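Local coordinates for putative TetR-family transcriptional regulator (Bordetella parapertussis 12822, PDB 3CCY), which probably binds operator DNA through an N-terminal helix-turn-helix domain and acts as a transcriptional repressor of the TetR family, at residues A[69-74]-A[128-133]; A[75-80]-A[96-101]; A[90-95]-A[188-193]. All coordinates share one frame; numbering follows the deposited sequence. Where two conformers were deposited one is given.

Overall arrangement
All three contacts pack helices of the all-helical TetR-type fold. Contacts 1 and 2 both use helix 58-81: its 69-74 part meets helix 122-145, its 75-80 part helix 87-115, and Leu73 of contact 1 packs on Phe98 and Ile101 of contact 2. Helix 87-115 also serves contact 3, where 90-95 meets helix 182-195, and Val80 of contact 2 reaches Gln93 and Ile94 there. Contacts 1 and 2 are partly buried, each with an ion pair beside an apolar seam. Contact 3, about 20 Å from contact 1 between centres, is buried and wholly apolar across its segments, and lies beside the second subunit. Contact 1 is near-parallel, contacts 2 and 3 closer to antiparallel.

Contact 1 of 3, residues A[69-74]-A[128-133]; sequences HVDSLL and IAKQRE
Lys130 reaches across to Asp71 and Val70 where helices 122-145 and 58-81 of the TetR-type fold run nearly parallel, with segment axes 21° apart and 10.0 Å from each other at closest approach. The lysine's ammonium group makes the one hydrogen bond between 69-74 and 128-133, a salt bridge in which Lys130 NZ lies 2.6 Å from Asp71 OD1. The nitrogen meets that oxygen on its syn side, 19° out of the carboxylate plane. A bend at the last torsion of the lysine (chi4 -87°) turns NZ out of the otherwise extended chain to the acid. The aliphatic part packs on the way: Lys130 CD is 3.7 Å from Val70 CG1, and Lys130 CB touches both methyls of the valine. Backbone bonds run within each helix, as in Leu74 N to Val70 O and Glu133 N to Ala129 O. The carboxylate of Glu133 has a long, weak ion pair with Arg78, one turn beyond Leu74 on helix 58-81. Leu74 sets its methyls against the helix backbone and the next turn, with Leu74 CD2 3.9 Å from Lys130 O and 3.7 Å from Glu133 CB.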
loop_
_atom_site.group_PDB
_atom_site.type_symbol
_atom_site.label_atom_id
_atom_site.label_comp_id
_atom_site.label_asym_id
_atom_site.label_seq_id
_atom_site.Cartn_x
_atom_site.Cartn_y
_atom_site.Cartn_z
ATOM N N HIS A 69 9.121 10.171 13.606
ATOM C CA HIS A 69 8.810 10.319 12.208
ATOM C C HIS A 69 7.431 10.951 11.926
ATOM O O HIS A 69 7.316 11.823 11.043
ATOM C CB HIS A 69 8.888 8.968 11.505
ATOM C CG HIS A 69 8.645 9.059 10.040
ATOM N ND1 HIS A 69 9.607 9.500 9.161
ATOM C CD2 HIS A 69 7.551 8.776 9.296
ATOM C CE1 HIS A 69 9.116 9.480 7.937
ATOM N NE2 HIS A 69 7.869 9.058 7.995
ATOM N N VAL A 70 6.390 10.481 12.608
ATOM C CA VAL A 70 5.054 11.068 12.426
ATOM C C VAL A 70 5.011 12.475 13.040
ATOM O O VAL A 70 4.390 13.366 12.465
ATOM C CB VAL A 70 3.874 10.154 12.913
ATOM C CG1 VAL A 70 3.780 10.074 14.409
ATOM C CG2 VAL A 70 2.506 10.619 12.300
ATOM N N ASP A 71 5.720 12.689 14.162
ATOM C CA ASP A 71 5.792 14.024 14.757
ATOM C C ASP A 71 6.416 15.013 13.768
ATOM O O ASP A 71 5.921 16.113 13.594
ATOM C CB ASP A 71 6.558 14.025 16.099
ATOM C CG ASP A 71 5.715 13.506 17.256
ATOM O OD1 ASP A 71 4.497 13.304 17.085
ATOM O OD2 ASP A 71 6.270 13.287 18.351
ATOM N N SER A 72 7.473 14.594 13.089
ATOM C CA SER A 72 8.133 15.445 12.085
ATOM C C SER A 72 7.211 15.779 10.908
ATOM O O SER A 72 7.125 16.939 10.469
ATOM C CB SER A 72 9.391 14.761 11.577
ATOM O OG SER A 72 10.368 15.712 11.223
ATOM N N LEU A 73 6.522 14.760 10.399
ATOM C CA LEU A 73 5.628 14.925 9.287
ATOM C C LEU A 73 4.505 15.925 9.653
ATOM O O LEU A 73 4.164 16.814 8.862
ATOM C CB LEU A 73 5.059 13.556 8.916
ATOM C CG LEU A 73 4.497 13.267 7.537
ATOM C CD1 LEU A 73 5.176 14.043 6.405
ATOM C CD2 LEU A 73 4.564 11.739 7.289
ATOM N N LEU A 74 3.939 15.767 10.853
ATOM C CA LEU A 74 2.895 16.662 11.343
ATOM C C LEU A 74 3.363 18.111 11.454
ATOM O O LEU A 74 2.651 19.008 11.039
ATOM C CB LEU A 74 2.325 16.176 12.696
ATOM C CG LEU A 74 1.361 14.967 12.607
ATOM C CD1 LEU A 74 1.072 14.426 14.007
ATOM C CD2 LEU A 74 0.025 15.299 11.902
ATOM N N ILE A 128 -1.727 5.782 15.908
ATOM C CA ILE A 128 -2.877 5.790 15.004
ATOM C C ILE A 128 -3.575 7.160 15.078
ATOM O O ILE A 128 -4.074 7.660 14.067
ATOM C CB ILE A 128 -3.901 4.658 15.327
ATOM C CG1 ILE A 128 -3.335 3.301 14.881
ATOM C CG2 ILE A 128 -5.227 4.884 14.557
ATOM C CD1 ILE A 128 -4.068 2.079 15.472
ATOM N N ALA A 129 -3.624 7.745 16.274
ATOM C CA ALA A 129 -4.220 9.062 16.428
ATOM C C ALA A 129 -3.453 10.132 15.631
ATOM O O ALA A 129 -4.057 11.030 15.053
ATOM C CB ALA A 129 -4.307 9.448 17.878
ATOM N N LYS A 130 -2.123 10.045 15.626
ATOM C CA LYS A 130 -1.291 10.979 14.868
ATOM C C LYS A 130 -1.444 10.809 13.364
ATOM O O LYS A 130 -1.420 11.785 12.634
ATOM C CB LYS A 130 0.156 10.891 15.308
ATOM C CG LYS A 130 0.362 11.530 16.693
ATOM C CD LYS A 130 1.763 11.287 17.223
ATOM C CE LYS A 130 1.955 11.879 18.623
ATOM N NZ LYS A 130 2.380 13.295 18.531
ATOM N N GLN A 131 -1.605 9.563 12.913
ATOM C CA GLN A 131 -1.861 9.270 11.514
ATOM C C GLN A 131 -3.212 9.853 11.088
ATOM O O GLN A 131 -3.371 10.309 9.977
ATOM C CB GLN A 131 -1.842 7.749 11.282
ATOM C CG GLN A 131 -0.456 7.191 10.933
ATOM C CD GLN A 131 -0.474 5.676 10.729
ATOM O OE1 GLN A 131 -1.213 4.962 11.400
ATOM N NE2 GLN A 131 0.332 5.189 9.799
ATOM N N ARG A 132 -4.183 9.829 11.989
ATOM C CA ARG A 132 -5.493 10.414 11.708
ATOM C C ARG A 132 -5.422 11.949 11.557
ATOM O O ARG A 132 -6.101 12.528 10.704
ATOM C CB ARG A 132 -6.467 10.031 12.803
ATOM C CG ARG A 132 -7.077 8.652 12.617
ATOM C CD ARG A 132 -7.893 8.309 13.838
ATOM N NE ARG A 132 -8.355 6.923 13.845
ATOM C CZ ARG A 132 -8.500 6.194 14.952
ATOM N NH1 ARG A 132 -8.179 6.710 16.142
ATOM N NH2 ARG A 132 -8.941 4.941 14.870
ATOM N N GLU A 133 -4.591 12.595 12.378
ATOM C CA GLU A 133 -4.309 14.027 12.244
ATOM C C GLU A 133 -3.793 14.397 10.857
ATOM O O GLU A 133 -4.221 15.378 10.272
ATOM C CB GLU A 133 -3.278 14.478 13.296
ATOM C CG GLU A 133 -3.777 14.364 14.707
ATOM C CD GLU A 133 -2.786 14.924 15.727
ATOM O OE1 GLU A 133 -2.359 16.083 15.575
ATOM O OE2 GLU A 133 -2.425 14.203 16.670
#

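Contact 2 of 3, residues A[75-80]-A[96-101]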
loop_
_atom_site.group_PDB
_atom_site.type_symbol
_atom_site.label_atom_id
_atom_site.label_comp_id
_atom_site.label_asym_id
_atom_site.label_seq_id
_atom_site.Cartn_x
_atom_site.Cartn_y
_atom_site.Cartn_z
ATOM N N GLU A 75 4.556 18.338 11.994
ATOM C CA GLU A 75 5.045 19.700 12.152
ATOM C C GLU A 75 5.280 20.316 10.785
ATOM O O GLU A 75 4.861 21.441 10.552
ATOM C CB GLU A 75 6.319 19.784 12.987
ATOM C CG GLU A 75 6.432 21.035 13.911
ATOM C CD GLU A 75 5.310 22.136 13.773
ATOM O OE1 GLU A 75 5.445 23.041 12.896
ATOM O OE2 GLU A 75 4.328 22.120 14.592
ATOM N N ARG A 76 5.887 19.566 9.868
ATOM C CA ARG A 76 6.185 20.129 8.563
ATOM C C ARG A 76 4.939 20.437 7.755
ATOM O O ARG A 76 4.907 21.448 7.057
ATOM C CB ARG A 76 7.253 19.313 7.850
ATOM C CG ARG A 76 8.570 19.416 8.657
ATOM C CD ARG A 76 9.679 18.561 8.148
ATOM N NE ARG A 76 10.143 19.025 6.849
ATOM C CZ ARG A 76 10.849 18.282 6.008
ATOM N NH1 ARG A 76 11.195 17.052 6.353
ATOM N NH2 ARG A 76 11.180 18.770 4.821
ATOM N N CYS A 77 3.914 19.591 7.891
ATOM C CA CYS A 77 2.583 19.833 7.314
ATOM C C CYS A 77 1.983 21.142 7.806
ATOM O O CYS A 77 1.362 21.887 7.046
ATOM C CB CYS A 77 1.610 18.722 7.710
ATOM S SG CYS A 77 1.618 17.293 6.682
ATOM N N ARG A 78 2.088 21.373 9.101
ATOM C CA ARG A 78 1.570 22.593 9.685
ATOM C C ARG A 78 2.251 23.821 9.093
ATOM O O ARG A 78 1.566 24.791 8.753
ATOM C CB ARG A 78 1.719 22.592 11.215
ATOM C CG ARG A 78 0.733 21.669 11.886
ATOM C CD ARG A 78 0.896 21.665 13.435
ATOM N NE ARG A 78 0.428 20.352 13.903
ATOM C CZ ARG A 78 1.194 19.468 14.546
ATOM N NH1 ARG A 78 0.661 18.306 14.928
ATOM N NH2 ARG A 78 2.474 19.757 14.842
ATOM N N GLN A 79 3.578 23.787 8.969
ATOM C CA GLN A 79 4.309 24.916 8.367
ATOM C C GLN A 79 3.817 25.181 6.945
ATOM O O GLN A 79 3.688 26.323 6.544
ATOM C CB GLN A 79 5.816 24.686 8.320
ATOM C CG GLN A 79 6.515 24.404 9.620
ATOM C CD GLN A 79 7.931 23.823 9.382
ATOM O OE1 GLN A 79 8.768 24.429 8.690
ATOM N NE2 GLN A 79 8.196 22.640 9.959
ATOM N N VAL A 80 3.569 24.124 6.177
ATOM C CA VAL A 80 2.983 24.265 4.858
ATOM C C VAL A 80 1.587 24.891 4.941
ATOM O O VAL A 80 1.294 25.851 4.214
ATOM C CB VAL A 80 2.949 22.912 4.105
ATOM C CG1 VAL A 80 2.119 22.996 2.841
ATOM C CG2 VAL A 80 4.370 22.474 3.719
ATOM N N LYS A 96 4.140 17.374 -2.249
ATOM C CA LYS A 96 5.591 17.494 -2.496
ATOM C C LYS A 96 6.330 17.195 -1.196
ATOM O O LYS A 96 7.362 16.537 -1.212
ATOM C CB LYS A 96 5.932 18.906 -2.927
ATOM C CG LYS A 96 5.654 19.216 -4.376
ATOM C CD LYS A 96 6.196 20.619 -4.772
ATOM C CE LYS A 96 5.906 20.760 -6.291
ATOM N NZ LYS A 96 6.473 21.956 -6.850
ATOM N N LEU A 97 5.784 17.656 -0.070
ATOM C CA LEU A 97 6.392 17.346 1.247
ATOM C C LEU A 97 6.439 15.834 1.522
ATOM O O LEU A 97 7.485 15.302 1.937
ATOM C CB LEU A 97 5.654 18.066 2.384
ATOM C CG LEU A 97 5.935 17.634 3.816
ATOM C CD1 LEU A 97 7.351 18.089 4.165
ATOM C CD2 LEU A 97 4.900 18.237 4.791
ATOM N N PHE A 98 5.311 15.155 1.302
ATOM C CA PHE A 98 5.261 13.713 1.595
ATOM C C PHE A 98 6.267 12.951 0.753
ATOM O O PHE A 98 6.972 12.055 1.255
ATOM C CB PHE A 98 3.823 13.133 1.494
ATOM C CG PHE A 98 2.855 13.702 2.524
ATOM C CD1 PHE A 98 3.295 14.547 3.526
ATOM C CD2 PHE A 98 1.521 13.368 2.511
ATOM C CE1 PHE A 98 2.410 15.060 4.470
ATOM C CE2 PHE A 98 0.626 13.884 3.470
ATOM C CZ PHE A 98 1.071 14.711 4.439
ATOM N N LEU A 99 6.386 13.323 -0.515
ATOM C CA LEU A 99 7.322 12.646 -1.399
ATOM C C LEU A 99 8.761 13.031 -1.139
ATOM O O LEU A 99 9.666 12.235 -1.360
ATOM C CB LEU A 99 6.924 12.818 -2.880
ATOM C CG LEU A 99 5.618 12.094 -3.234
ATOM C CD1 LEU A 99 5.321 12.282 -4.696
ATOM C CD2 LEU A 99 5.660 10.580 -2.909
ATOM N N GLU A 100 8.980 14.246 -0.637
ATOM C CA GLU A 100 10.300 14.652 -0.208
ATOM C C GLU A 100 10.785 13.768 0.973
ATOM O O GLU A 100 11.941 13.301 0.998
ATOM C CB GLU A 100 10.292 16.143 0.156
ATOM C CG GLU A 100 11.593 16.667 0.742
ATOM C CD GLU A 100 11.379 17.759 1.783
ATOM O OE1 GLU A 100 10.592 18.723 1.555
ATOM O OE2 GLU A 100 12.019 17.666 2.843
ATOM N N ILE A 101 9.894 13.567 1.941
ATOM C CA ILE A 101 10.162 12.736 3.106
ATOM C C ILE A 101 10.465 11.261 2.726
ATOM O O ILE A 101 11.359 10.627 3.307
ATOM C CB ILE A 101 9.080 12.972 4.178
ATOM C CG1 ILE A 101 9.225 14.427 4.680
ATOM C CG2 ILE A 101 9.187 11.962 5.323
ATOM C CD1 ILE A 101 8.189 14.875 5.695
#
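Two helices of a TetR-type helical bundle, 58-81 and 87-115, meet here at 149° between their segment directions, with Leu97 as the central apolar side chain between Arg76, Cys77 and Val80. Leu97 CD2 presses on the backbone, 3.5 Å from Cys77 N. Leu97 CD1 lies 3.9 Å from Arg76 CB and also sits over one face of the arginine's guanidinium, offset toward its rim. That group runs on to Glu100 in a salt bridge, with the acid oxygen at the guanidinium edge and the two planes turned 48° from each other. The 2.4 Å between Arg76 NH2 and Glu100 OE2 is implausibly short and its exact length doubtful, this being one of two modelled arginine conformers. Ile101 passes alongside, Ile101 CG1 being 3.7 Å from Arg76 NH1. On the buried side, one of two cysteine conformers makes a sulfur-aromatic contact: its thiol stands beside the backbone N (chi1 -86°), placing Cys77 SG at the ring edge, 4.5 Å from the centroid of the Phe98 ring. Leu134 of helix 122-145 packs on both residues. Such packing of helix 58-81, which follows the predicted helix-turn-helix, against helix 87-115 is part of the helical core of the TetR-type fold.

Contact 3 of 3, residues A[90-95]-A[188-193]; sequences RFLQIV and RTVQLF
Phe91, Leu92 and Val95 meet Val190 where the segment axes of 90-95 and 188-193 approach to 10.0 Å at 133° between their directions, the nearest CA atoms being those of Leu92 and Val190. Val190 is the central side chain of the interface. Its CG2 stands beside the backbone N, opposite the carbonyl carbon, and from there touches three side chains: Val190 CG2 is 3.7 Å from Leu92 CD1, 3.7 Å from Val95 CG2 and 3.9 Å from Phe91 CE2. CG1 lies by the CD2-CE2 bond of the same ring, with Val190 CG1 4.1 Å from Phe91 CD2. Leu92 and Val190 cross at about a right angle, whereas Phe91 and Val95 each run past Val190 in the opposite direction. Within its own helix, Val95 CG2 also lies over one face of the Phe91 ring, toward the rim. Phe91 CZ and Phe193 CD2 make a looser contact at 4.4 Å. Both helices belong to the C-terminal domain of the TetR-type fold, and Phe163 of helix 153-168 joins these two rings, meeting Phe91 and standing edge-to-face with Phe193. The hydroxyl of Thr189 is hydrogen-bonded to Leu185 O of its own helix, while its methyl makes a loose contact, Thr189 CG2 lying 4.3 Å from Val95 CG1. Beyond helix 182-195 lies the second subunit, whose Asp159 forms a salt bridge with Arg188 and whose Tyr197 ring meets that of Phe193.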
loop_
_atom_site.group_PDB
_atom_site.type_symbol
_atom_site.label_atom_id
_atom_site.label_comp_id
_atom_site.label_asym_id
_atom_site.label_seq_id
_atom_site.Cartn_x
_atom_site.Cartn_y
_atom_site.Cartn_z
ATOM N N ARG A 90 -1.305 25.073 -1.469
ATOM C CA ARG A 90 -1.114 24.351 -0.201
ATOM C C ARG A 90 -1.213 22.869 -0.427
ATOM O O ARG A 90 -0.416 22.115 0.129
ATOM C CB ARG A 90 -2.116 24.791 0.880
ATOM C CG ARG A 90 -1.767 26.170 1.551
ATOM C CD ARG A 90 -2.485 26.396 2.918
ATOM N NE ARG A 90 -3.916 26.180 2.790
ATOM C CZ ARG A 90 -4.817 27.121 2.508
ATOM N NH1 ARG A 90 -4.464 28.381 2.356
ATOM N NH2 ARG A 90 -6.087 26.774 2.387
ATOM N N PHE A 91 -2.194 22.434 -1.232
ATOM C CA PHE A 91 -2.396 21.020 -1.495
ATOM C C PHE A 91 -1.175 20.433 -2.210
ATOM O O PHE A 91 -0.645 19.404 -1.780
ATOM C CB PHE A 91 -3.684 20.717 -2.291
ATOM C CG PHE A 91 -3.888 19.237 -2.582
ATOM C CD1 PHE A 91 -4.130 18.324 -1.550
ATOM C CD2 PHE A 91 -3.833 18.750 -3.885
ATOM C CE1 PHE A 91 -4.294 16.952 -1.832
ATOM C CE2 PHE A 91 -3.983 17.403 -4.180
ATOM C CZ PHE A 91 -4.214 16.480 -3.144
ATOM N N LEU A 92 -0.736 21.088 -3.287
ATOM C CA LEU A 92 0.437 20.618 -4.055
ATOM C C LEU A 92 1.700 20.609 -3.148
ATOM O O LEU A 92 2.490 19.681 -3.220
ATOM C CB LEU A 92 0.683 21.517 -5.297
ATOM C CG LEU A 92 1.985 21.231 -6.058
ATOM C CD1 LEU A 92 2.028 19.793 -6.558
ATOM C CD2 LEU A 92 2.270 22.246 -7.206
ATOM N N GLN A 93 1.853 21.626 -2.295
ATOM C CA GLN A 93 2.977 21.659 -1.358
ATOM C C GLN A 93 2.952 20.507 -0.337
ATOM O O GLN A 93 3.994 19.943 0.023
ATOM C CB GLN A 93 3.110 23.036 -0.685
ATOM C CG GLN A 93 3.698 24.116 -1.596
ATOM C CD GLN A 93 3.704 25.513 -0.964
ATOM O OE1 GLN A 93 4.418 26.417 -1.436
ATOM N NE2 GLN A 93 2.931 25.699 0.102
ATOM N N ILE A 94 1.764 20.147 0.138
ATOM C CA ILE A 94 1.635 18.992 1.002
ATOM C C ILE A 94 2.068 17.710 0.288
ATOM O O ILE A 94 2.791 16.896 0.849
ATOM C CB ILE A 94 0.156 18.805 1.515
ATOM C CG1 ILE A 94 -0.202 19.897 2.509
ATOM C CG2 ILE A 94 -0.063 17.345 2.052
ATOM C CD1 ILE A 94 -1.732 19.963 2.785
ATOM N N VAL A 95 1.638 17.511 -0.952
ATOM C CA VAL A 95 2.024 16.272 -1.635
ATOM C C VAL A 95 3.572 16.236 -1.876
ATOM O O VAL A 95 4.202 15.205 -1.736
ATOM C CB VAL A 95 1.265 16.108 -2.981
ATOM C CG1 VAL A 95 1.693 14.786 -3.715
ATOM C CG2 VAL A 95 -0.256 16.143 -2.719
ATOM N N ARG A 188 2.724 15.514 -11.003
ATOM C CA ARG A 188 1.960 14.525 -11.759
ATOM C C ARG A 188 0.779 13.959 -10.955
ATOM O O ARG A 188 -0.332 13.890 -11.467
ATOM C CB ARG A 188 2.848 13.340 -12.123
ATOM C CG ARG A 188 2.165 12.333 -13.132
ATOM C CD ARG A 188 2.081 12.988 -14.468
ATOM N NE ARG A 188 1.738 12.074 -15.561
ATOM C CZ ARG A 188 1.792 12.431 -16.840
ATOM N NH1 ARG A 188 2.193 13.657 -17.152
ATOM N NH2 ARG A 188 1.445 11.591 -17.789
ATOM N N THR A 189 1.055 13.468 -9.747
ATOM C CA THR A 189 0.022 12.968 -8.810
ATOM C C THR A 189 -1.138 13.979 -8.605
ATOM O O THR A 189 -2.325 13.644 -8.709
ATOM C CB THR A 189 0.666 12.631 -7.462
ATOM O OG1 THR A 189 1.670 11.631 -7.689
ATOM C CG2 THR A 189 -0.377 12.119 -6.443
ATOM N N VAL A 190 -0.784 15.216 -8.356
ATOM C CA VAL A 190 -1.787 16.270 -8.222
ATOM C C VAL A 190 -2.550 16.598 -9.503
ATOM O O VAL A 190 -3.781 16.739 -9.460
ATOM C CB VAL A 190 -1.139 17.549 -7.640
ATOM C CG1 VAL A 190 -2.127 18.724 -7.622
ATOM C CG2 VAL A 190 -0.651 17.267 -6.222
ATOM N N GLN A 191 -1.843 16.753 -10.632
ATOM C CA GLN A 191 -2.530 16.987 -11.921
ATOM C C GLN A 191 -3.557 15.840 -12.188
ATOM O O GLN A 191 -4.700 16.088 -12.572
ATOM C CB GLN A 191 -1.496 17.084 -13.105
ATOM C CG GLN A 191 -0.571 18.360 -13.050
ATOM C CD GLN A 191 0.768 18.209 -13.870
ATOM O OE1 GLN A 191 0.960 17.228 -14.647
ATOM N NE2 GLN A 191 1.704 19.174 -13.667
ATOM N N LEU A 192 -3.116 14.589 -12.022
ATOM C CA LEU A 192 -3.974 13.430 -12.265
ATOM C C LEU A 192 -5.180 13.441 -11.319
ATOM O O LEU A 192 -6.345 13.327 -11.777
ATOM C CB LEU A 192 -3.182 12.123 -12.081
ATOM C CG LEU A 192 -2.130 11.713 -13.126
ATOM C CD1 LEU A 192 -1.148 10.694 -12.501
ATOM C CD2 LEU A 192 -2.801 11.080 -14.349
ATOM N N PHE A 193 -4.906 13.543 -10.017
ATOM C CA PHE A 193 -5.970 13.474 -8.987
ATOM C C PHE A 193 -6.978 14.627 -9.141
ATOM O O PHE A 193 -8.163 14.390 -9.129
ATOM C CB PHE A 193 -5.421 13.457 -7.540
ATOM C CG PHE A 193 -6.516 13.213 -6.500
ATOM C CD1 PHE A 193 -7.072 11.951 -6.352
ATOM C CD2 PHE A 193 -7.019 14.255 -5.738
ATOM C CE1 PHE A 193 -8.112 11.714 -5.430
ATOM C CE2 PHE A 193 -8.053 14.020 -4.822
ATOM C CZ PHE A 193 -8.587 12.750 -4.685
#